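Local coordinates for kallistatin (Homo sapiens, PDB 6F4V), which inhibits tissue kallikrein as a serpin, forming a stable equimolar complex with the protease and being cleaved at its reactive site, at residues 33-38 / 316-321; 175-180 / 220-225; 185-190 / 195-200. All blocks are in the same frame, centred on the assembly; numbering follows the deposited sequence.

Contact 1 (33-38 / 316-321); sequences PLSISA and SFHKAT
Ile-36 and His-318 stand opposite each other where the first turns of helix 33-44 lie against strand 312-324, their CA atoms 7.5 Å apart, so that the gap is spanned by side chains and not by backbone bonds. The imidazole does most of the spanning. With CG anti to the backbone N of His-318 (chi1 -176°), the ring is carried off the sheet toward the helix and meets Ile-36 at about a right angle. The CG1 methylene of Ile-36 sits over one face, 3.8 Å from the ring centroid and displaced toward the rim, a CH-pi contact whose nearest ring atom is ND1 at 3.5 Å from that CG1. The terminal CD1 of Ile-36 follows across the same ring, 3.9 Å from CG of His-318. At the edge the neighbour is Ser-35: its CB lies in the ring plane, 3.9 Å from CE1 of His-318.

The ring's polar atoms are used elsewhere. ND1 hydrogen-bonds to Thr-335, while NE2 is met by the backbone N of Ser-32, just ahead of the helix; Ser-35 OG in turn bonds to both Thr-335 and Asn-165. Both ring nitrogens are thereby engaged, which fixes the flip of the imidazole. Putting an alanine here would probably leave Thr-335 and the amide of Ser-32 without their imidazole partner and open a gap beside Ile-36. This buried histidine-serine-asparagine-threonine network belongs to the serpin shutter region; Thr-335 comes from strand 328-340, which lies between strands 159-172 and 312-324 as the inserted reactive loop does in cleaved serpins.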
ATOM      1  N   PRO A  33       0.530   1.708  -1.060  1.00 19.75           N
ATOM      2  CA  PRO A  33       0.616   2.768  -2.082  1.00 20.76           C
ATOM      3  C   PRO A  33       0.504   2.197  -3.486  1.00 20.41           C
ATOM      4  O   PRO A  33      -0.156   2.801  -4.335  1.00 19.66           O
ATOM      5  CB  PRO A  33       1.996   3.384  -1.872  1.00 21.36           C
ATOM      6  CG  PRO A  33       2.660   2.660  -0.766  1.00 21.67           C
ATOM      7  CD  PRO A  33       1.730   1.641  -0.207  1.00 20.70           C
ATOM      8  N   LEU A  34       1.089   1.022  -3.713  1.00 20.41           N
ATOM      9  CA  LEU A  34       1.018   0.382  -5.011  1.00 21.42           C
ATOM     10  C   LEU A  34      -0.424   0.112  -5.433  1.00 21.19           C
ATOM     11  O   LEU A  34      -0.812   0.376  -6.566  1.00 21.32           O
ATOM     12  CB  LEU A  34       1.874  -0.905  -5.019  1.00 22.70           C
ATOM     13  CG  LEU A  34       1.782  -1.628  -6.365  1.00 24.57           C
ATOM     14  CD1 LEU A  34       2.303  -0.736  -7.474  1.00 25.46           C
ATOM     15  CD2 LEU A  34       2.508  -2.914  -6.345  1.00 27.17           C
ATOM     16  N   SER A  35      -1.240  -0.379  -4.513  1.00 21.34           N
ATOM     17  CA  SER A  35      -2.638  -0.633  -4.827  1.00 20.97           C
ATOM     18  C   SER A  35      -3.362   0.650  -5.226  1.00 21.03           C
ATOM     19  O   SER A  35      -4.084   0.679  -6.242  1.00 20.32           O
ATOM     20  CB  SER A  35      -3.350  -1.253  -3.638  1.00 20.98           C
ATOM     21  OG  SER A  35      -4.748  -1.297  -3.852  1.00 21.39           O
ATOM     22  N   ILE A  36      -3.142   1.706  -4.460  1.00 19.44           N
ATOM     23  CA  ILE A  36      -3.776   2.973  -4.806  1.00 20.79           C
ATOM     24  C   ILE A  36      -3.308   3.481  -6.169  1.00 20.38           C
ATOM     25  O   ILE A  36      -4.155   3.858  -7.007  1.00 21.09           O
ATOM     26  CB  ILE A  36      -3.601   4.056  -3.709  1.00 20.56           C
ATOM     27  CG1 ILE A  36      -4.196   3.581  -2.364  1.00 21.06           C
ATOM     28  CG2 ILE A  36      -4.222   5.355  -4.174  1.00 21.23           C
ATOM     29  CD1 ILE A  36      -3.848   4.494  -1.192  1.00 21.57           C
ATOM     30  N   SER A  37      -1.992   3.517  -6.380  1.00 20.08           N
ATOM     31  CA  SER A  37      -1.402   3.984  -7.655  1.00 20.71           C
ATOM     32  C   SER A  37      -1.942   3.204  -8.859  1.00 21.57           C
ATOM     33  O   SER A  37      -2.372   3.793  -9.874  1.00 21.63           O
ATOM     34  CB  SER A  37       0.125   3.902  -7.596  1.00 20.42           C
ATOM     35  OG  SER A  37       0.620   4.830  -6.664  1.00 19.67           O
ATOM     36  N   ALA A  38      -1.907   1.876  -8.775  1.00 20.99           N
ATOM     37  CA  ALA A  38      -2.402   1.035  -9.857  1.00 21.67           C
ATOM     38  C   ALA A  38      -3.901   1.182 -10.122  1.00 22.01           C
ATOM     39  O   ALA A  38      -4.313   1.155 -11.283  1.00 23.11           O
ATOM     40  CB  ALA A  38      -2.065  -0.435  -9.613  1.00 21.27           C
ATOM     41  N   SER A 316     -14.576   6.237  -2.994  1.00 25.57           N
ATOM     42  CA  SER A 316     -13.337   5.455  -3.195  1.00 25.10           C
ATOM     43  C   SER A 316     -12.739   5.080  -1.849  1.00 24.95           C
ATOM     44  O   SER A 316     -12.465   5.964  -1.009  1.00 25.97           O
ATOM     45  CB  SER A 316     -12.297   6.243  -4.027  1.00 25.02           C
ATOM     46  OG  SER A 316     -11.075   5.511  -4.209  1.00 23.77           O
ATOM     47  N   PHE A 317     -12.571   3.769  -1.621  1.00 24.98           N
ATOM     48  CA  PHE A 317     -12.081   3.263  -0.339  1.00 25.22           C
ATOM     49  C   PHE A 317     -10.757   2.563  -0.495  1.00 24.61           C
ATOM     50  O   PHE A 317     -10.439   2.043  -1.571  1.00 24.57           O
ATOM     51  CB  PHE A 317     -13.105   2.309   0.284  1.00 26.39           C
ATOM     52  CG  PHE A 317     -14.438   2.950   0.510  1.00 27.35           C
ATOM     53  CD1 PHE A 317     -14.619   3.864   1.567  1.00 28.91           C
ATOM     54  CD2 PHE A 317     -15.497   2.695  -0.346  1.00 28.27           C
ATOM     55  CE1 PHE A 317     -15.856   4.471   1.785  1.00 29.69           C
ATOM     56  CE2 PHE A 317     -16.734   3.321  -0.140  1.00 29.63           C
ATOM     57  CZ  PHE A 317     -16.906   4.197   0.914  1.00 29.38           C
ATOM     58  N   HIS A 318      -9.978   2.570   0.570  1.00 22.77           N
ATOM     59  CA  HIS A 318      -8.768   1.766   0.647  1.00 22.79           C
ATOM     60  C   HIS A 318      -8.687   1.126   2.034  1.00 22.81           C
ATOM     61  O   HIS A 318      -8.859   1.814   3.033  1.00 23.81           O
ATOM     62  CB  HIS A 318      -7.510   2.617   0.421  1.00 22.62           C
ATOM     63  CG  HIS A 318      -6.252   1.803   0.409  1.00 21.49           C
ATOM     64  ND1 HIS A 318      -5.870   1.066  -0.687  1.00 21.39           N
ATOM     65  CD2 HIS A 318      -5.311   1.595   1.357  1.00 21.82           C
ATOM     66  CE1 HIS A 318      -4.742   0.429  -0.403  1.00 21.70           C
ATOM     67  NE2 HIS A 318      -4.389   0.727   0.838  1.00 21.47           N
ATOM     68  N   LYS A 319      -8.497  -0.187   2.099  1.00 23.72           N
ATOM     69  CA  LYS A 319      -8.251  -0.873   3.347  1.00 24.32           C
ATOM     70  C   LYS A 319      -7.039  -1.746   3.223  1.00 23.88           C
ATOM     71  O   LYS A 319      -6.741  -2.272   2.141  1.00 22.87           O
ATOM     72  CB  LYS A 319      -9.436  -1.741   3.749  1.00 27.34           C
ATOM     73  CG  LYS A 319     -10.719  -0.952   3.955  1.00 29.77           C
ATOM     74  CD  LYS A 319     -11.888  -1.872   4.313  1.00 33.24           C
ATOM     75  CE  LYS A 319     -12.080  -2.009   5.808  1.00 36.72           C
ATOM     76  NZ  LYS A 319     -13.397  -2.646   6.140  1.00 39.06           N
ATOM     77  N   ALA A 320      -6.351  -1.904   4.333  1.00 22.98           N
ATOM     78  CA  ALA A 320      -5.135  -2.686   4.358  1.00 22.83           C
ATOM     79  C   ALA A 320      -4.902  -3.321   5.729  1.00 23.47           C
ATOM     80  O   ALA A 320      -5.299  -2.749   6.755  1.00 24.35           O
ATOM     81  CB  ALA A 320      -3.952  -1.838   3.976  1.00 21.76           C
ATOM     82  N   THR A 321      -4.201  -4.454   5.735  1.00 23.32           N
ATOM     83  CA  THR A 321      -3.876  -5.165   6.991  1.00 24.57           C
ATOM     84  C   THR A 321      -2.457  -5.682   6.977  1.00 23.56           C
ATOM     85  O   THR A 321      -1.961  -6.115   5.937  1.00 24.11           O
ATOM     86  CB  THR A 321      -4.807  -6.412   7.254  1.00 27.17           C
ATOM     87  OG1 THR A 321      -4.624  -7.369   6.189  1.00 29.80           O
ATOM     88  CG2 THR A 321      -6.225  -6.032   7.258  1.00 28.28           C
TER

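Contact 2 (175-180 / 220-225); sequences KPFISS and LRMDYK. With NA (sodium ion), chain J.
Met-222 reaches segment 175-180 with its terminal methyl, CE, which lies 3.9 Å from CE1 of Phe-177 and approaches that ring obliquely. In the methionine CG lies anti to the carbonyl carbon (chi1 -70°), the chain is straight at chi2, and a bend at chi3 (74°) brings CE to the phenyl group; the two side chains cross at about a right angle. The same methyl also rests 3.9 Å from the carbonyl O of Lys-175. Phe-177 keeps its CG beside its own backbone N (chi1 -59°), which lets the end of the ring come nearer Met-222 than its CB does, and the ring meets Trp-173 edge-to-face.

A water supplies the polar link between the segments. It accepts from the backbone N of Lys-175 at 2.9 Å and donates to the carbonyl O of Asp-223 at 2.7 Å, filling in where the two segments stand too far apart for a direct bond. The Lys-175 side chain leads away from this seam, its NZ bonding to Tyr-265 OH and His-206 O.

Along the strand, Arg-221 and Asp-223 form a salt bridge edge to edge: the carboxylate meets the guanidinium in its plane, and NH2 of Arg-221 lies 3.2 Å from OD2 of Asp-223, engaging the syn lone pair, with a weaker bond from NE to OD1. The pairing braces both groups against rotation. Just beyond it the carbonyl O of Tyr-224 binds a sodium ion at 2.2 Å; Gly-226 O and three waters are its other ligands, and one of these waters donates a weak bond to Asp-223 OD1. The packing of Phe-177 and Met-222 beside Trp-173 and Glu-326 is consistent with the serpin breach, the end of the central sheet where the reactive loop starts to insert.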
ATOM      1  N   LYS A 175      15.400 -14.835   8.138  1.00 29.64           N
ATOM      2  CA  LYS A 175      15.896 -15.076   9.501  1.00 31.68           C
ATOM      3  C   LYS A 175      14.710 -15.074  10.501  1.00 30.92           C
ATOM      4  O   LYS A 175      14.421 -14.054  11.154  1.00 30.69           O
ATOM      5  CB  LYS A 175      16.919 -14.003   9.864  1.00 32.76           C
ATOM      6  CG  LYS A 175      18.208 -14.045   9.040  1.00 34.41           C
ATOM      7  CD  LYS A 175      18.923 -12.704   9.067  1.00 36.00           C
ATOM      8  CE  LYS A 175      20.038 -12.626   8.022  1.00 37.09           C
ATOM      9  NZ  LYS A 175      21.262 -13.262   8.544  1.00 37.07           N
ATOM     10  N   PRO A 176      14.005 -16.201  10.585  1.00 30.85           N
ATOM     11  CA  PRO A 176      12.821 -16.246  11.428  1.00 31.60           C
ATOM     12  C   PRO A 176      13.119 -16.318  12.917  1.00 31.66           C
ATOM     13  O   PRO A 176      14.275 -16.552  13.330  1.00 32.13           O
ATOM     14  CB  PRO A 176      12.113 -17.529  10.981  1.00 32.16           C
ATOM     15  CG  PRO A 176      13.196 -18.419  10.468  1.00 33.23           C
ATOM     16  CD  PRO A 176      14.249 -17.489   9.897  1.00 31.38           C
ATOM     17  N   PHE A 177      12.065 -16.108  13.697  1.00 30.75           N
ATOM     18  CA  PHE A 177      12.112 -16.147  15.144  1.00 31.32           C
ATOM     19  C   PHE A 177      11.638 -17.540  15.590  1.00 32.32           C
ATOM     20  O   PHE A 177      10.899 -18.222  14.866  1.00 31.61           O
ATOM     21  CB  PHE A 177      11.190 -15.094  15.757  1.00 31.29           C
ATOM     22  CG  PHE A 177      11.508 -13.679  15.350  1.00 31.55           C
ATOM     23  CD1 PHE A 177      11.092 -13.175  14.111  1.00 31.06           C
ATOM     24  CD2 PHE A 177      12.196 -12.833  16.208  1.00 31.14           C
ATOM     25  CE1 PHE A 177      11.388 -11.868  13.744  1.00 30.34           C
ATOM     26  CE2 PHE A 177      12.491 -11.532  15.838  1.00 31.32           C
ATOM     27  CZ  PHE A 177      12.081 -11.050  14.610  1.00 30.58           C
ATOM     28  N   ILE A 178      12.083 -17.946  16.772  1.00 34.15           N
ATOM     29  CA  ILE A 178      11.675 -19.229  17.388  1.00 35.62           C
ATOM     30  C   ILE A 178      10.522 -18.885  18.315  1.00 33.77           C
ATOM     31  O   ILE A 178      10.668 -18.100  19.258  1.00 31.34           O
ATOM     32  CB  ILE A 178      12.890 -19.905  18.087  1.00 38.60           C
ATOM     33  CG1 ILE A 178      13.958 -20.289  17.042  1.00 40.04           C
ATOM     34  CG2 ILE A 178      12.486 -21.162  18.856  1.00 39.80           C
ATOM     35  CD1 ILE A 178      15.377 -20.313  17.584  1.00 41.97           C
ATOM     36  N   SER A 179       9.350 -19.431  18.025  1.00 35.24           N
ATOM     37  CA  SER A 179       8.127 -19.012  18.698  1.00 36.31           C
ATOM     38  C   SER A 179       8.082 -19.342  20.196  1.00 37.54           C
ATOM     39  O   SER A 179       7.438 -18.627  20.948  1.00 37.98           O
ATOM     40  CB  SER A 179       6.896 -19.562  17.984  1.00 37.48           C
ATOM     41  OG  SER A 179       6.771 -20.950  18.193  1.00 39.88           O
ATOM     42  N   SER A 180       8.805 -20.372  20.632  1.00 38.40           N
ATOM     43  CA  SER A 180       8.948 -20.662  22.086  1.00 39.57           C
ATOM     44  C   SER A 180       9.599 -19.504  22.871  1.00 39.08           C
ATOM     45  O   SER A 180       9.427 -19.396  24.076  1.00 37.99           O
ATOM     46  CB  SER A 180       9.735 -21.974  22.307  1.00 40.24           C
ATOM     47  OG  SER A 180      11.099 -21.825  21.957  1.00 39.96           O
ATOM     48  N   LEU A 220      16.397  -1.072  10.711  1.00 23.17           N
ATOM     49  CA  LEU A 220      16.632  -2.502  10.502  1.00 22.32           C
ATOM     50  C   LEU A 220      16.057  -2.846   9.162  1.00 22.27           C
ATOM     51  O   LEU A 220      14.910  -2.473   8.882  1.00 21.51           O
ATOM     52  CB  LEU A 220      15.883  -3.297  11.585  1.00 22.43           C
ATOM     53  CG  LEU A 220      15.787  -4.824  11.400  1.00 22.11           C
ATOM     54  CD1 LEU A 220      17.166  -5.480  11.396  1.00 22.74           C
ATOM     55  CD2 LEU A 220      14.956  -5.412  12.520  1.00 22.86           C
ATOM     56  N   ARG A 221      16.797  -3.577   8.324  1.00 22.72           N
ATOM     57  CA  ARG A 221      16.188  -4.127   7.127  1.00 24.42           C
ATOM     58  C   ARG A 221      16.202  -5.647   7.272  1.00 24.86           C
ATOM     59  O   ARG A 221      17.277  -6.229   7.526  1.00 24.62           O
ATOM     60  CB  ARG A 221      16.958  -3.722   5.881  1.00 26.52           C
ATOM     61  CG  ARG A 221      16.244  -3.966   4.560  1.00 28.35           C
ATOM     62  CD  ARG A 221      17.252  -3.887   3.391  1.00 29.89           C
ATOM     63  NE  ARG A 221      18.027  -5.102   3.243  1.00 33.92           N
ATOM     64  CZ  ARG A 221      19.365  -5.287   3.290  1.00 36.30           C
ATOM     65  NH1 ARG A 221      20.229  -4.326   3.469  1.00 36.31           N
ATOM     66  NH2 ARG A 221      19.842  -6.526   3.139  1.00 37.77           N
ATOM     67  N   MET A 222      15.022  -6.263   7.184  1.00 24.18           N
ATOM     68  CA  MET A 222      14.903  -7.715   7.219  1.00 25.19           C
ATOM     69  C   MET A 222      14.498  -8.228   5.849  1.00 26.05           C
ATOM     70  O   MET A 222      13.583  -7.699   5.194  1.00 25.59           O
ATOM     71  CB  MET A 222      13.902  -8.174   8.274  1.00 26.88           C
ATOM     72  CG  MET A 222      14.392  -7.961   9.679  1.00 28.63           C
ATOM     73  SD  MET A 222      13.197  -8.510  10.911  1.00 32.92           S
ATOM     74  CE  MET A 222      13.383 -10.278  10.741  1.00 32.09           C
ATOM     75  N   ASP A 223      15.199  -9.254   5.405  1.00 24.75           N
ATOM     76  CA  ASP A 223      14.928  -9.828   4.103  1.00 25.48           C
ATOM     77  C   ASP A 223      13.874 -10.899   4.248  1.00 24.57           C
ATOM     78  O   ASP A 223      13.832 -11.615   5.254  1.00 24.96           O
ATOM     79  CB  ASP A 223      16.216 -10.396   3.476  1.00 26.85           C
ATOM     80  CG  ASP A 223      17.195  -9.276   3.052  1.00 29.35           C
ATOM     81  OD1 ASP A 223      16.745  -8.263   2.482  1.00 31.67           O
ATOM     82  OD2 ASP A 223      18.377  -9.316   3.401  1.00 31.47           O
ATOM     83  N   TYR A 224      13.043 -11.003   3.224  1.00 23.99           N
ATOM     84  CA  TYR A 224      12.148 -12.131   3.038  1.00 24.34           C
ATOM     85  C   TYR A 224      12.774 -13.135   2.077  1.00 25.66           C
ATOM     86  O   TYR A 224      13.696 -12.805   1.320  1.00 25.62           O
ATOM     87  CB  TYR A 224      10.829 -11.674   2.473  1.00 23.43           C
ATOM     88  CG  TYR A 224      10.045 -10.736   3.365  1.00 22.82           C
ATOM     89  CD1 TYR A 224       9.470 -11.196   4.555  1.00 22.87           C
ATOM     90  CD2 TYR A 224       9.914  -9.392   3.053  1.00 22.50           C
ATOM     91  CE1 TYR A 224       8.744 -10.362   5.369  1.00 22.91           C
ATOM     92  CE2 TYR A 224       9.209  -8.529   3.885  1.00 22.22           C
ATOM     93  CZ  TYR A 224       8.599  -9.013   5.013  1.00 22.48           C
ATOM     94  OH  TYR A 224       7.901  -8.163   5.840  1.00 22.53           O
ATOM     95  N   LYS A 225      12.281 -14.366   2.103  1.00 28.03           N
ATOM     96  CA  LYS A 225      12.624 -15.350   1.076  1.00 30.21           C
ATOM     97  C   LYS A 225      11.864 -14.963  -0.178  1.00 32.00           C
ATOM     98  O   LYS A 225      10.630 -15.014  -0.190  1.00 37.51           O
ATOM     99  CB  LYS A 225      12.270 -16.757   1.548  1.00 31.96           C
ATOM    100  CG  LYS A 225      13.156 -17.160   2.706  1.00 34.02           C
ATOM    101  CD  LYS A 225      12.905 -18.585   3.167  1.00 37.86           C
ATOM    102  CE  LYS A 225      13.693 -18.867   4.427  1.00 39.36           C
ATOM    103  NZ  LYS A 225      13.495 -20.276   4.858  1.00 43.70           N
TER
HETATM  104 NA    NA J 408      15.084 -12.285  -0.322  1.00 34.24          NA
HETATM  105  O   HOH W   1      14.996 -12.045   7.691  1.00 32.08           O
HETATM  106  O   HOH W   2      15.160  -9.965   0.040  1.00 24.65           O
HETATM  107  O   HOH W   3      15.467 -14.623  -1.010  1.00 40.59           O
HETATM  108  O   HOH W   4      17.019 -12.773   0.830  1.00 43.75           O

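Contact 3 (185-190 / 195-200); sequences KDFYVD and VRVPMM
Asp-186 and Arg-196 pair across a beta hairpin, on the sheet face away from Phe-187. OD1 of Asp-186 approaches the guanidinium edge, 3.3 Å from NE of Arg-196; this one carboxylate oxygen takes two weak bonds, from NE and NH1, and with the planes 70° apart the salt bridge is not the flat two-oxygen kind. Bends at chi2 and chi3 fold the arginine back over the neighbouring strand, placing the N of Lys-185 over one guanidinium face.

On the other face Phe-187 packs its CB between two valines, 3.8 Å from CG2 of Val-195 and 3.9 Å from CG1 of Val-197. Lys-185 crosses Met-199 at about a right angle, tightly, its CG 3.4 Å from CB of Met-199.

Lys-185 N to Val-197 O and Phe-187 N to Val-195 O are each 2.8 Å, and the reverse bonds close both hydrogen-bonded pairs. A classic beta bulge, Val-189 and Asp-190 facing Thr-193, follows. In the serpin fold this antiparallel hairpin corresponds to strands 4 and 3 of sheet C. Strand 269-282 flanks strand 193-202, while strand 183-188 is outermost within this chain, and Tyr-188 there hydrogen-bonds to another chain through its backbone.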
ATOM      1  N   LYS A 185       5.601  -8.525  26.632  1.00 36.43           N
ATOM      2  CA  LYS A 185       6.495  -7.452  27.109  1.00 35.72           C
ATOM      3  C   LYS A 185       5.807  -6.093  27.038  1.00 33.87           C
ATOM      4  O   LYS A 185       4.826  -5.901  26.303  1.00 34.08           O
ATOM      5  CB  LYS A 185       7.765  -7.371  26.271  1.00 36.11           C
ATOM      6  CG  LYS A 185       8.682  -8.573  26.340  1.00 38.77           C
ATOM      7  CD  LYS A 185       9.508  -8.606  27.622  1.00 41.05           C
ATOM      8  CE  LYS A 185       9.827 -10.031  27.992  1.00 43.47           C
ATOM      9  NZ  LYS A 185      10.691 -10.087  29.194  1.00 45.48           N
ATOM     10  N   ASP A 186       6.362  -5.131  27.757  1.00 32.00           N
ATOM     11  CA  ASP A 186       5.829  -3.789  27.748  1.00 32.26           C
ATOM     12  C   ASP A 186       6.173  -3.074  26.418  1.00 30.48           C
ATOM     13  O   ASP A 186       7.263  -3.236  25.887  1.00 30.78           O
ATOM     14  CB  ASP A 186       6.373  -2.985  28.907  1.00 33.43           C
ATOM     15  CG  ASP A 186       5.747  -3.378  30.233  1.00 34.82           C
ATOM     16  OD1 ASP A 186       4.705  -4.087  30.266  1.00 34.43           O
ATOM     17  OD2 ASP A 186       6.308  -2.929  31.226  1.00 36.73           O
ATOM     18  N   PHE A 187       5.203  -2.337  25.914  1.00 29.50           N
ATOM     19  CA  PHE A 187       5.352  -1.509  24.721  1.00 28.93           C
ATOM     20  C   PHE A 187       4.895  -0.119  25.124  1.00 29.01           C
ATOM     21  O   PHE A 187       3.751   0.070  25.543  1.00 28.39           O
ATOM     22  CB  PHE A 187       4.488  -2.069  23.584  1.00 28.57           C
ATOM     23  CG  PHE A 187       4.702  -1.389  22.260  1.00 27.79           C
ATOM     24  CD1 PHE A 187       4.080  -0.185  21.976  1.00 28.58           C
ATOM     25  CD2 PHE A 187       5.501  -1.965  21.300  1.00 27.68           C
ATOM     26  CE1 PHE A 187       4.272   0.431  20.737  1.00 28.09           C
ATOM     27  CE2 PHE A 187       5.707  -1.360  20.078  1.00 27.30           C
ATOM     28  CZ  PHE A 187       5.087  -0.163  19.798  1.00 27.14           C
ATOM     29  N   TYR A 188       5.788   0.850  24.974  1.00 29.67           N
ATOM     30  CA  TYR A 188       5.598   2.223  25.448  1.00 30.95           C
ATOM     31  C   TYR A 188       5.028   3.053  24.314  1.00 30.87           C
ATOM     32  O   TYR A 188       5.755   3.562  23.479  1.00 30.81           O
ATOM     33  CB  TYR A 188       6.931   2.789  25.982  1.00 31.56           C
ATOM     34  CG  TYR A 188       7.597   1.801  26.938  1.00 31.90           C
ATOM     35  CD1 TYR A 188       7.048   1.533  28.192  1.00 33.14           C
ATOM     36  CD2 TYR A 188       8.739   1.084  26.556  1.00 32.67           C
ATOM     37  CE1 TYR A 188       7.632   0.606  29.044  1.00 33.12           C
ATOM     38  CE2 TYR A 188       9.333   0.151  27.404  1.00 33.48           C
ATOM     39  CZ  TYR A 188       8.763  -0.079  28.654  1.00 33.79           C
ATOM     40  OH  TYR A 188       9.324  -1.006  29.495  1.00 36.60           O
ATOM     41  N   VAL A 189       3.709   3.145  24.293  1.00 31.32           N
ATOM     42  CA  VAL A 189       2.965   3.888  23.271  1.00 31.17           C
ATOM     43  C   VAL A 189       3.341   5.360  23.346  1.00 32.43           C
ATOM     44  O   VAL A 189       3.660   6.000  22.325  1.00 31.86           O
ATOM     45  CB  VAL A 189       1.457   3.674  23.459  1.00 31.37           C
ATOM     46  CG1 VAL A 189       0.630   4.546  22.498  1.00 32.00           C
ATOM     47  CG2 VAL A 189       1.115   2.200  23.308  1.00 30.96           C
ATOM     48  N   ASP A 190       3.322   5.908  24.557  1.00 32.24           N
ATOM     49  CA  ASP A 190       3.838   7.253  24.768  1.00 33.97           C
ATOM     50  C   ASP A 190       4.278   7.364  26.228  1.00 35.42           C
ATOM     51  O   ASP A 190       4.339   6.360  26.916  1.00 33.59           O
ATOM     52  CB  ASP A 190       2.784   8.303  24.356  1.00 34.95           C
ATOM     53  CG  ASP A 190       1.517   8.266  25.214  1.00 38.30           C
ATOM     54  OD1 ASP A 190       1.523   7.816  26.391  1.00 39.34           O
ATOM     55  OD2 ASP A 190       0.482   8.724  24.704  1.00 41.37           O
ATOM     56  N   VAL A 195       1.348  -0.712  26.969  1.00 34.06           N
ATOM     57  CA  VAL A 195       0.508  -1.877  26.691  1.00 34.22           C
ATOM     58  C   VAL A 195       1.364  -3.119  26.717  1.00 35.26           C
ATOM     59  O   VAL A 195       2.579  -3.040  26.761  1.00 34.88           O
ATOM     60  CB  VAL A 195      -0.244  -1.748  25.348  1.00 33.69           C
ATOM     61  CG1 VAL A 195      -1.144  -0.509  25.348  1.00 34.11           C
ATOM     62  CG2 VAL A 195       0.724  -1.709  24.174  1.00 32.98           C
ATOM     63  N   ARG A 196       0.719  -4.274  26.692  1.00 37.15           N
ATOM     64  CA  ARG A 196       1.425  -5.543  26.681  1.00 38.78           C
ATOM     65  C   ARG A 196       1.310  -6.145  25.314  1.00 36.38           C
ATOM     66  O   ARG A 196       0.238  -6.179  24.761  1.00 37.29           O
ATOM     67  CB  ARG A 196       0.820  -6.529  27.676  1.00 42.38           C
ATOM     68  CG  ARG A 196       0.896  -6.062  29.109  1.00 46.16           C
ATOM     69  CD  ARG A 196       1.568  -7.112  29.971  1.00 50.62           C
ATOM     70  NE  ARG A 196       3.012  -6.910  30.017  1.00 52.36           N
ATOM     71  CZ  ARG A 196       3.894  -7.780  30.493  1.00 52.15           C
ATOM     72  NH1 ARG A 196       5.171  -7.442  30.512  1.00 53.05           N
ATOM     73  NH2 ARG A 196       3.526  -8.979  30.925  1.00 53.76           N
ATOM     74  N   VAL A 197       2.413  -6.656  24.792  1.00 36.01           N
ATOM     75  CA  VAL A 197       2.410  -7.289  23.466  1.00 35.22           C
ATOM     76  C   VAL A 197       3.279  -8.525  23.501  1.00 34.06           C
ATOM     77  O   VAL A 197       4.289  -8.531  24.200  1.00 32.10           O
ATOM     78  CB  VAL A 197       2.920  -6.333  22.352  1.00 35.23           C
ATOM     79  CG1 VAL A 197       2.200  -5.013  22.418  1.00 37.18           C
ATOM     80  CG2 VAL A 197       4.412  -6.073  22.453  1.00 34.13           C
ATOM     81  N   PRO A 198       2.914  -9.558  22.723  1.00 33.68           N
ATOM     82  CA  PRO A 198       3.868 -10.653  22.540  1.00 33.61           C
ATOM     83  C   PRO A 198       5.103 -10.142  21.801  1.00 32.51           C
ATOM     84  O   PRO A 198       4.974  -9.589  20.712  1.00 32.36           O
ATOM     85  CB  PRO A 198       3.109 -11.694  21.709  1.00 34.24           C
ATOM     86  CG  PRO A 198       1.740 -11.184  21.506  1.00 35.19           C
ATOM     87  CD  PRO A 198       1.630  -9.788  22.037  1.00 35.35           C
ATOM     88  N   MET A 199       6.253 -10.259  22.434  1.00 31.38           N
ATOM     89  CA  MET A 199       7.513  -9.824  21.897  1.00 31.19           C
ATOM     90  C   MET A 199       8.326 -11.018  21.443  1.00 31.15           C
ATOM     91  O   MET A 199       8.683 -11.897  22.242  1.00 31.98           O
ATOM     92  CB  MET A 199       8.277  -9.001  22.945  1.00 30.63           C
ATOM     93  CG  MET A 199       9.481  -8.244  22.393  1.00 30.77           C
ATOM     94  SD  MET A 199       9.024  -6.856  21.306  1.00 30.28           S
ATOM     95  CE  MET A 199       8.419  -5.678  22.488  1.00 31.48           C
ATOM     96  N   MET A 200       8.613 -11.049  20.149  1.00 29.25           N
ATOM     97  CA  MET A 200       9.469 -12.070  19.564  1.00 29.87           C
ATOM     98  C   MET A 200      10.893 -11.707  19.864  1.00 29.90           C
ATOM     99  O   MET A 200      11.212 -10.524  20.016  1.00 30.23           O
ATOM    100  CB  MET A 200       9.264 -12.169  18.031  1.00 28.87           C
ATOM    101  CG  MET A 200       7.805 -12.227  17.676  1.00 28.72           C
ATOM    102  SD  MET A 200       7.473 -12.510  15.957  1.00 29.07           S
ATOM    103  CE  MET A 200       8.054 -10.930  15.281  1.00 28.55           C
TER

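Overall arrangement
Helix 33-44 comes early in the chain, yet its partner strand comes late, with 277 residues between the two segments of contact 1, so contact 1 encloses the other two. Inside that long loop the chain leaves strand 159-172 through 175-180, which closes against 220-225 in contact 2 after 39 intervening residues. Nested deeper still is contact 3, a local hairpin with four residues between its segments. None of the three loops cross. Contacts 2 and 3 touch, Phe-177 CD2 lying 3.5 Å from Met-200 CB, whereas contact 1 lies about 26 Å, centre to centre, from contact 2. Together they tie helix 33-44, the central sheet, the antiparallel sheet that holds strand 217-223 and the edge hairpin into one serpin body.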